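Local coordinates for nucleoside diphosphate kinase (Encephalitozoon cuniculi, PDB 3MPD), which probably transfers the gamma phosphate of ATP to nucleoside diphosphates by a ping-pong mechanism through a phosphohistidine intermediate, using magnesium, at residues I10-K13 / P14-K18; R20-S23 / R24-R28; E67-S71 / G72-A76. All blocks are in the same frame, centred on the assembly; numbering follows the deposited sequence.

Contact 1: I10-K13 / P14-K18; sequences IMIK and PDAIK
Pro14 follows directly on Lys13 and starts helix 14-18 where strand 7-12 has just ended. Its ring carbon CD sits on the peptide nitrogen joined to Lys13 C and is pressed against the lysine side chain: Lys13 CB to Pro14 CD is 3.3 Å, tighter than usual for two carbons. Having no N-H, the proline suits a first helical turn, where that nitrogen would have no carbonyl to reach. Asp15 takes almost no part and makes a long, weak ion pair with Lys115. Ala16 does two things. Its backbone N gives a hydrogen bond to Lys13 O (3.0 Å), bent at the hydrogen to 131° and arriving from above the carbonyl plane, while its methyl CB meets Ile12 CG2 at 3.5 Å. Ile17 repeats the pattern one residue on, with a weak bond from its N to the same Lys13 O at 3.3 Å and CD1 set against Ile12 CG2 at 3.6 Å. The Ile12 and Ile17 side chains cross at about a right angle. Ile12 CG2 reaches both partners because it stands opposite its own backbone N, with CG1 turned back beside that N (chi1 -55°). One carbonyl thus takes two N-H groups of the first turn while Lys13, at the N-cap, sends its extended side chain away from the helix. Its NZ is hydrogen-bonded to Asn116 OD1, and its side chain passes about 4 Å from that of His119, consistent with the inferred roles of Lys13 in ATP binding and His119 as the phosphorylated residue.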
loop_
_atom_site.group_PDB
_atom_site.type_symbol
_atom_site.label_atom_id
_atom_site.label_comp_id
_atom_site.label_asym_id
_atom_site.label_seq_id
_atom_site.Cartn_x
_atom_site.Cartn_y
_atom_site.Cartn_z
ATOM N N ILE A 10 -0.470 -11.012 2.846
ATOM C CA ILE A 10 -1.837 -10.488 2.873
ATOM C C ILE A 10 -2.120 -9.911 1.497
ATOM O O ILE A 10 -1.394 -9.037 1.029
ATOM C CB ILE A 10 -1.995 -9.356 3.897
ATOM C CG1 ILE A 10 -1.529 -9.785 5.310
ATOM C CG2 ILE A 10 -3.452 -8.821 3.916
ATOM C CD1 ILE A 10 -2.343 -10.972 5.970
ATOM N N MET A 11 -3.209 -10.347 0.876
ATOM C CA MET A 11 -3.515 -9.878 -0.464
ATOM C C MET A 11 -4.956 -9.426 -0.533
ATOM O O MET A 11 -5.880 -10.210 -0.247
ATOM C CB MET A 11 -3.222 -10.996 -1.478
ATOM C CG MET A 11 -3.547 -10.654 -2.917
ATOM S SD MET A 11 -3.016 -11.987 -4.037
ATOM C CE MET A 11 -3.830 -13.437 -3.358
ATOM N N ILE A 12 -5.149 -8.163 -0.908
ATOM C CA ILE A 12 -6.496 -7.636 -1.120
ATOM C C ILE A 12 -6.987 -8.110 -2.487
ATOM O O ILE A 12 -6.326 -7.838 -3.513
ATOM C CB ILE A 12 -6.554 -6.097 -1.039
ATOM C CG1 ILE A 12 -5.970 -5.615 0.294
ATOM C CG2 ILE A 12 -8.021 -5.573 -1.305
ATOM C CD1 ILE A 12 -6.049 -4.071 0.488
ATOM N N LYS A 13 -8.139 -8.791 -2.488
ATOM C CA LYS A 13 -8.671 -9.454 -3.699
ATOM C C LYS A 13 -9.270 -8.411 -4.637
ATOM O O LYS A 13 -9.653 -7.321 -4.175
ATOM C CB LYS A 13 -9.720 -10.515 -3.298
ATOM C CG LYS A 13 -9.124 -11.627 -2.416
ATOM C CD LYS A 13 -10.029 -12.855 -2.337
ATOM C CE LYS A 13 -9.254 -14.011 -1.691
ATOM N NZ LYS A 13 -10.227 -15.074 -1.306
ATOM N N PRO A 14 -9.370 -8.731 -5.942
ATOM C CA PRO A 14 -9.667 -7.712 -6.960
ATOM C C PRO A 14 -10.937 -6.903 -6.699
ATOM O O PRO A 14 -10.945 -5.708 -6.924
ATOM C CB PRO A 14 -9.835 -8.545 -8.258
ATOM C CG PRO A 14 -9.035 -9.779 -8.021
ATOM C CD PRO A 14 -9.214 -10.082 -6.551
ATOM N N ASP A 15 -12.006 -7.561 -6.247
ATOM C CA ASP A 15 -13.255 -6.872 -5.986
ATOM C C ASP A 15 -13.215 -5.889 -4.812
ATOM O O ASP A 15 -13.919 -4.872 -4.839
ATOM C CB ASP A 15 -14.415 -7.866 -5.835
ATOM C CG ASP A 15 -14.674 -8.629 -7.116
ATOM O OD1 ASP A 15 -14.851 -7.979 -8.172
ATOM O OD2 ASP A 15 -14.670 -9.873 -7.080
ATOM N N ALA A 16 -12.374 -6.170 -3.828
ATOM C CA ALA A 16 -12.235 -5.280 -2.687
ATOM C C ALA A 16 -11.498 -4.014 -3.103
ATOM O O ALA A 16 -11.777 -2.937 -2.573
ATOM C CB ALA A 16 -11.506 -5.984 -1.522
ATOM N N ILE A 17 -10.600 -4.121 -4.085
ATOM C CA ILE A 17 -9.967 -2.922 -4.654
ATOM C C ILE A 17 -11.043 -2.022 -5.274
ATOM O O ILE A 17 -11.089 -0.804 -5.039
ATOM C CB ILE A 17 -8.928 -3.293 -5.782
ATOM C CG1 ILE A 17 -7.791 -4.191 -5.251
ATOM C CG2 ILE A 17 -8.370 -2.037 -6.419
ATOM C CD1 ILE A 17 -6.984 -3.568 -4.143
ATOM N N LYS A 18 -11.910 -2.644 -6.070
ATOM C CA LYS A 18 -12.991 -1.940 -6.774
ATOM C C LYS A 18 -14.064 -1.335 -5.855
ATOM O O LYS A 18 -14.668 -0.322 -6.185
ATOM C CB LYS A 18 -13.611 -2.867 -7.830
ATOM C CG LYS A 18 -12.533 -3.339 -8.886
ATOM C CD LYS A 18 -13.125 -4.281 -9.924
ATOM C CE LYS A 18 -12.124 -4.591 -11.076
ATOM N NZ LYS A 18 -12.807 -5.593 -12.009
#

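Contact 2: R20-S23 / R24-R28; sequences RLIS and RIIQR
Arg24 folds its guanidinium back onto Arg20 and Leu21, and the polar contacts begin there. Arg24 NH2 donates to Arg20 O at 2.9 Å with an N-H...O angle of 161°; the oxygen lies at the edge of the guanidinium, near its plane, whereas the nitrogen stands well above the plane of the carbonyl. A bend at chi3 (-74°) brings the group round to this position. Water 1 sits at the same edge, accepting from Arg24 NE and from Arg24 N and donating to Arg20 O, so the oxygen is gripped by arginine and water together and the rotation of the guanidinium is restrained. Arg20 itself, with positive phi, ends the preceding helix in a Schellman motif, and its carbonyl is turned to Arg24 and the water.

Backbone bonds of the new helix follow in regular order: Ile25 N to Leu21 O, Ile26 N to Ile22 O and Gln27 N to Ser23 O, each 3.0 Å. Leu21 is the N-cap.

Apolar contacts fill in beside them. Leu21 CD2 lies over the centre of one guanidinium face, 3.7 Å from Arg24 CZ, and Leu21 CB touches Ile25 CD1 at 3.8 Å. One turn apart, Ile22 and Ile26 lie side by side and point the same way, with Ile22 CG2 and Ile26 CD1 3.7 Å apart.

Toward the second subunit, Glu30 of that chain accepts from the N atoms of Ile22 and Ser23, Asp146 of that chain forms a salt bridge with Arg20, and Ser23 and Ile26 pack on Ser23 and Ile26 of the second subunit. Within its own chain, Leu21 packs on Ala16 of helix 14-18 and on Tyr109 of helix 105-109, and Ile22 and Ile26 rest on Leu75 and Trp79 of strand 74-80.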
loop_
_atom_site.group_PDB
_atom_site.type_symbol
_atom_site.label_atom_id
_atom_site.label_comp_id
_atom_site.label_asym_id
_atom_site.label_seq_id
_atom_site.Cartn_x
_atom_site.Cartn_y
_atom_site.Cartn_z
ATOM N N ARG A 20 -13.159 -0.065 -3.112
ATOM C CA ARG A 20 -12.398 0.995 -2.448
ATOM C C ARG A 20 -12.280 0.736 -0.955
ATOM O O ARG A 20 -12.480 1.654 -0.112
ATOM C CB ARG A 20 -12.993 2.386 -2.758
ATOM C CG ARG A 20 -12.742 2.787 -4.260
ATOM C CD ARG A 20 -13.218 4.205 -4.573
ATOM N NE ARG A 20 -12.990 4.542 -5.975
ATOM C CZ ARG A 20 -11.898 5.129 -6.470
ATOM N NH1 ARG A 20 -10.885 5.497 -5.684
ATOM N NH2 ARG A 20 -11.833 5.367 -7.779
ATOM N N LEU A 21 -11.884 -0.501 -0.648
ATOM C CA LEU A 21 -11.670 -0.950 0.728
ATOM C C LEU A 21 -10.211 -0.937 1.170
ATOM O O LEU A 21 -9.886 -1.418 2.275
ATOM C CB LEU A 21 -12.249 -2.379 0.901
ATOM C CG LEU A 21 -13.767 -2.470 0.856
ATOM C CD1 LEU A 21 -14.242 -3.935 0.750
ATOM C CD2 LEU A 21 -14.344 -1.875 2.141
ATOM N N ILE A 22 -9.320 -0.424 0.335
ATOM C CA ILE A 22 -7.890 -0.444 0.672
ATOM C C ILE A 22 -7.577 0.197 2.041
ATOM O O ILE A 22 -6.950 -0.443 2.881
ATOM C CB ILE A 22 -6.984 0.183 -0.431
ATOM C CG1 ILE A 22 -7.143 -0.578 -1.759
ATOM C CG2 ILE A 22 -5.459 0.151 0.010
ATOM C CD1 ILE A 22 -6.462 0.173 -2.956
ATOM N N SER A 23 -8.002 1.433 2.280
ATOM C CA SER A 23 -7.586 2.114 3.532
ATOM C C SER A 23 -8.185 1.448 4.762
ATOM O O SER A 23 -7.526 1.370 5.796
ATOM C CB SER A 23 -7.914 3.617 3.567
ATOM O OG SER A 23 -9.314 3.824 3.602
ATOM N N ARG A 24 -9.426 0.978 4.637
ATOM C CA ARG A 24 -10.125 0.313 5.740
ATOM C C ARG A 24 -9.468 -1.015 6.129
ATOM O O ARG A 24 -9.449 -1.408 7.290
ATOM C CB ARG A 24 -11.618 0.107 5.387
ATOM C CG ARG A 24 -12.435 1.397 5.700
ATOM C CD ARG A 24 -13.841 1.383 5.086
ATOM N NE ARG A 24 -13.842 1.589 3.630
ATOM C CZ ARG A 24 -14.959 1.671 2.879
ATOM N NH1 ARG A 24 -16.169 1.564 3.449
ATOM N NH2 ARG A 24 -14.879 1.869 1.560
ATOM N N ILE A 25 -8.986 -1.732 5.137
ATOM C CA ILE A 25 -8.281 -2.995 5.370
ATOM C C ILE A 25 -6.886 -2.722 6.005
ATOM O O ILE A 25 -6.513 -3.331 6.990
ATOM C CB ILE A 25 -8.147 -3.752 4.037
ATOM C CG1 ILE A 25 -9.508 -4.381 3.639
ATOM C CG2 ILE A 25 -7.025 -4.803 4.111
ATOM C CD1 ILE A 25 -9.582 -4.740 2.128
ATOM N N ILE A 26 -6.127 -1.810 5.443
ATOM C CA ILE A 26 -4.796 -1.532 5.975
ATOM C C ILE A 26 -4.878 -1.007 7.418
ATOM O O ILE A 26 -4.020 -1.325 8.252
ATOM C CB ILE A 26 -4.043 -0.555 5.044
ATOM C CG1 ILE A 26 -3.698 -1.293 3.712
ATOM C CG2 ILE A 26 -2.765 0.002 5.751
ATOM C CD1 ILE A 26 -2.955 -0.393 2.694
ATOM N N GLN A 27 -5.891 -0.194 7.710
ATOM C CA GLN A 27 -6.100 0.286 9.085
ATOM C C GLN A 27 -6.118 -0.858 10.107
ATOM O O GLN A 27 -5.552 -0.702 11.202
ATOM C CB GLN A 27 -7.413 1.090 9.205
ATOM C CG GLN A 27 -7.682 1.706 10.591
ATOM C CD GLN A 27 -9.101 2.402 10.679
ATOM O OE1 GLN A 27 -9.673 2.819 9.683
ATOM N NE2 GLN A 27 -9.634 2.490 11.861
ATOM N N ARG A 28 -6.778 -1.979 9.779
ATOM C CA ARG A 28 -6.901 -3.084 10.757
ATOM C C ARG A 28 -5.513 -3.615 11.136
ATOM O O ARG A 28 -5.250 -3.895 12.303
ATOM C CB ARG A 28 -7.760 -4.252 10.263
ATOM C CG ARG A 28 -9.111 -3.883 9.613
ATOM C CD ARG A 28 -10.033 -3.288 10.645
ATOM N NE ARG A 28 -11.383 -3.021 10.111
ATOM C CZ ARG A 28 -12.432 -3.844 10.163
ATOM N NH1 ARG A 28 -12.329 -5.058 10.678
ATOM N NH2 ARG A 28 -13.610 -3.419 9.717
HETATM O O HOH W 1 -11.246 2.037 2.455
#

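Contact 3: E67-S71 / G72-A76; sequences EDMMS and GMVLA
Met69 swings its methyl CE against Val74 CG1, 4.1 Å away, the one apolar side-chain contact between 67-71 and 72-76. The two side chains cross at about a right angle. Two successive bends in the methionine, chi2 -66° and chi3 -69°, carry CE round from the helix end toward the strand, while Val74 presents the methyl that stands opposite its own carbonyl carbon. The touch is light and local, and both residues are buried with help from other parts of the fold: each also packs on Met11 of strand 7-12 and on Pro14 of helix 14-18.

Between them the chain has to leave the helix and turn. Met70 N still bonds back to Glu67 O at 2.9 Å. Gly72 then breaks the helical path with positive phi, 167°, and an almost fully extended psi, a backbone shape open to it because it carries no CB to meet Ser71 O. That carbonyl oxygen takes a hydrogen bond from Lys18 NZ, which ties the turn to the end of helix 14-18.

What results is a short glycine-bearing connection from helix 62-69 into strand 74-80, a central strand of the antiparallel sheet of the nucleoside diphosphate kinase fold. The helix end lies near the presumed catalytic region: the Met69 side chain is about 4 Å from that of Lys13, a probable ATP-binding residue, and about 6 Å from that of His119, the probable phosphorylated residue.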
loop_
_atom_site.group_PDB
_atom_site.type_symbol
_atom_site.label_atom_id
_atom_site.label_comp_id
_atom_site.label_asym_id
_atom_site.label_seq_id
_atom_site.Cartn_x
_atom_site.Cartn_y
_atom_site.Cartn_z
ATOM N N GLU A 67 -10.432 -18.030 -11.656
ATOM C CA GLU A 67 -10.948 -17.012 -12.570
ATOM C C GLU A 67 -11.322 -15.743 -11.826
ATOM O O GLU A 67 -11.000 -14.644 -12.284
ATOM C CB GLU A 67 -12.184 -17.539 -13.289
ATOM C CG GLU A 67 -12.180 -17.370 -14.809
ATOM C CD GLU A 67 -11.298 -18.401 -15.517
ATOM O OE1 GLU A 67 -11.835 -19.357 -16.145
ATOM O OE2 GLU A 67 -10.055 -18.247 -15.434
ATOM N N ASP A 68 -12.002 -15.911 -10.689
ATOM C CA ASP A 68 -12.382 -14.806 -9.814
ATOM C C ASP A 68 -11.169 -13.978 -9.372
ATOM O O ASP A 68 -11.277 -12.757 -9.188
ATOM C CB ASP A 68 -13.120 -15.314 -8.559
ATOM C CG ASP A 68 -14.571 -15.754 -8.839
ATOM O OD1 ASP A 68 -15.155 -15.383 -9.893
ATOM O OD2 ASP A 68 -15.130 -16.482 -7.977
ATOM N N MET A 69 -10.027 -14.636 -9.180
ATOM C CA MET A 69 -8.835 -13.931 -8.711
ATOM C C MET A 69 -8.116 -13.255 -9.878
ATOM O O MET A 69 -7.188 -12.491 -9.660
ATOM C CB MET A 69 -7.899 -14.863 -7.934
ATOM C CG MET A 69 -8.362 -15.135 -6.508
ATOM S SD MET A 69 -8.288 -13.633 -5.516
ATOM C CE MET A 69 -6.523 -13.401 -5.406
ATOM N N MET A 70 -8.565 -13.517 -11.105
ATOM C CA MET A 70 -7.938 -12.927 -12.291
ATOM C C MET A 70 -8.646 -11.679 -12.846
ATOM O O MET A 70 -8.187 -11.102 -13.845
ATOM C CB MET A 70 -7.799 -13.979 -13.391
ATOM C CG MET A 70 -6.425 -14.619 -13.476
ATOM S SD MET A 70 -6.641 -16.209 -14.245
ATOM C CE MET A 70 -6.926 -15.779 -15.972
ATOM N N SER A 71 -9.728 -11.258 -12.193
ATOM C CA SER A 71 -10.641 -10.233 -12.712
ATOM C C SER A 71 -10.123 -8.803 -12.527
ATOM O O SER A 71 -10.803 -7.828 -12.886
ATOM C CB SER A 71 -12.039 -10.378 -12.080
ATOM O OG SER A 71 -12.045 -10.030 -10.679
ATOM N N GLY A 72 -8.930 -8.665 -11.960
ATOM C CA GLY A 72 -8.370 -7.342 -11.760
ATOM C C GLY A 72 -7.175 -7.295 -10.837
ATOM O O GLY A 72 -6.730 -8.321 -10.312
ATOM N N MET A 73 -6.658 -6.079 -10.671
ATOM C CA MET A 73 -5.482 -5.810 -9.858
ATOM C C MET A 73 -5.728 -6.225 -8.411
ATOM O O MET A 73 -6.845 -6.024 -7.875
ATOM C CB MET A 73 -5.184 -4.318 -9.928
ATOM C CG MET A 73 -3.787 -3.887 -9.517
ATOM S SD MET A 73 -3.790 -2.089 -9.434
ATOM C CE MET A 73 -4.371 -1.820 -7.760
ATOM N N VAL A 74 -4.697 -6.811 -7.793
ATOM C CA VAL A 74 -4.704 -7.127 -6.368
ATOM C C VAL A 74 -3.631 -6.260 -5.728
ATOM O O VAL A 74 -2.714 -5.819 -6.421
ATOM C CB VAL A 74 -4.403 -8.648 -6.057
ATOM C CG1 VAL A 74 -5.511 -9.558 -6.600
ATOM C CG2 VAL A 74 -3.054 -9.096 -6.598
ATOM N N LEU A 75 -3.755 -6.004 -4.421
ATOM C CA LEU A 75 -2.661 -5.411 -3.634
ATOM C C LEU A 75 -2.019 -6.455 -2.720
ATOM O O LEU A 75 -2.618 -6.880 -1.714
ATOM C CB LEU A 75 -3.128 -4.175 -2.836
ATOM C CG LEU A 75 -2.067 -3.407 -2.016
ATOM C CD1 LEU A 75 -0.974 -2.828 -2.932
ATOM C CD2 LEU A 75 -2.714 -2.288 -1.188
ATOM N N ALA A 76 -0.814 -6.868 -3.088
ATOM C CA ALA A 76 -0.073 -7.889 -2.363
ATOM C C ALA A 76 0.869 -7.240 -1.345
ATOM O O ALA A 76 1.624 -6.323 -1.698
ATOM C CB ALA A 76 0.722 -8.748 -3.336
#

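How the contacts relate
Contacts 1 and 3 meet at neighbouring strands of one sheet: Ile12 N bonds to Leu75 O at 2.9 Å, and the centres of the two contacts lie about 7 Å apart. Contact 1 is mostly buried and runs from strand into helix; contact 3 makes the reverse passage and is only partly buried, its turn lying nearer the surface. Contact 2 stays within one helix start, buried on its isoleucine side but carrying an exposed arginine. Ile12 CD1 packs on Ile25 CG2, joining contacts 1 and 2. Contacts 2 and 3 both touch the second subunit, contact 2 with a salt bridge and hydrogen bonds. Backbone bonding dominates contacts 1 and 2, whereas contact 3 has no clear hydrogen bond across its segments.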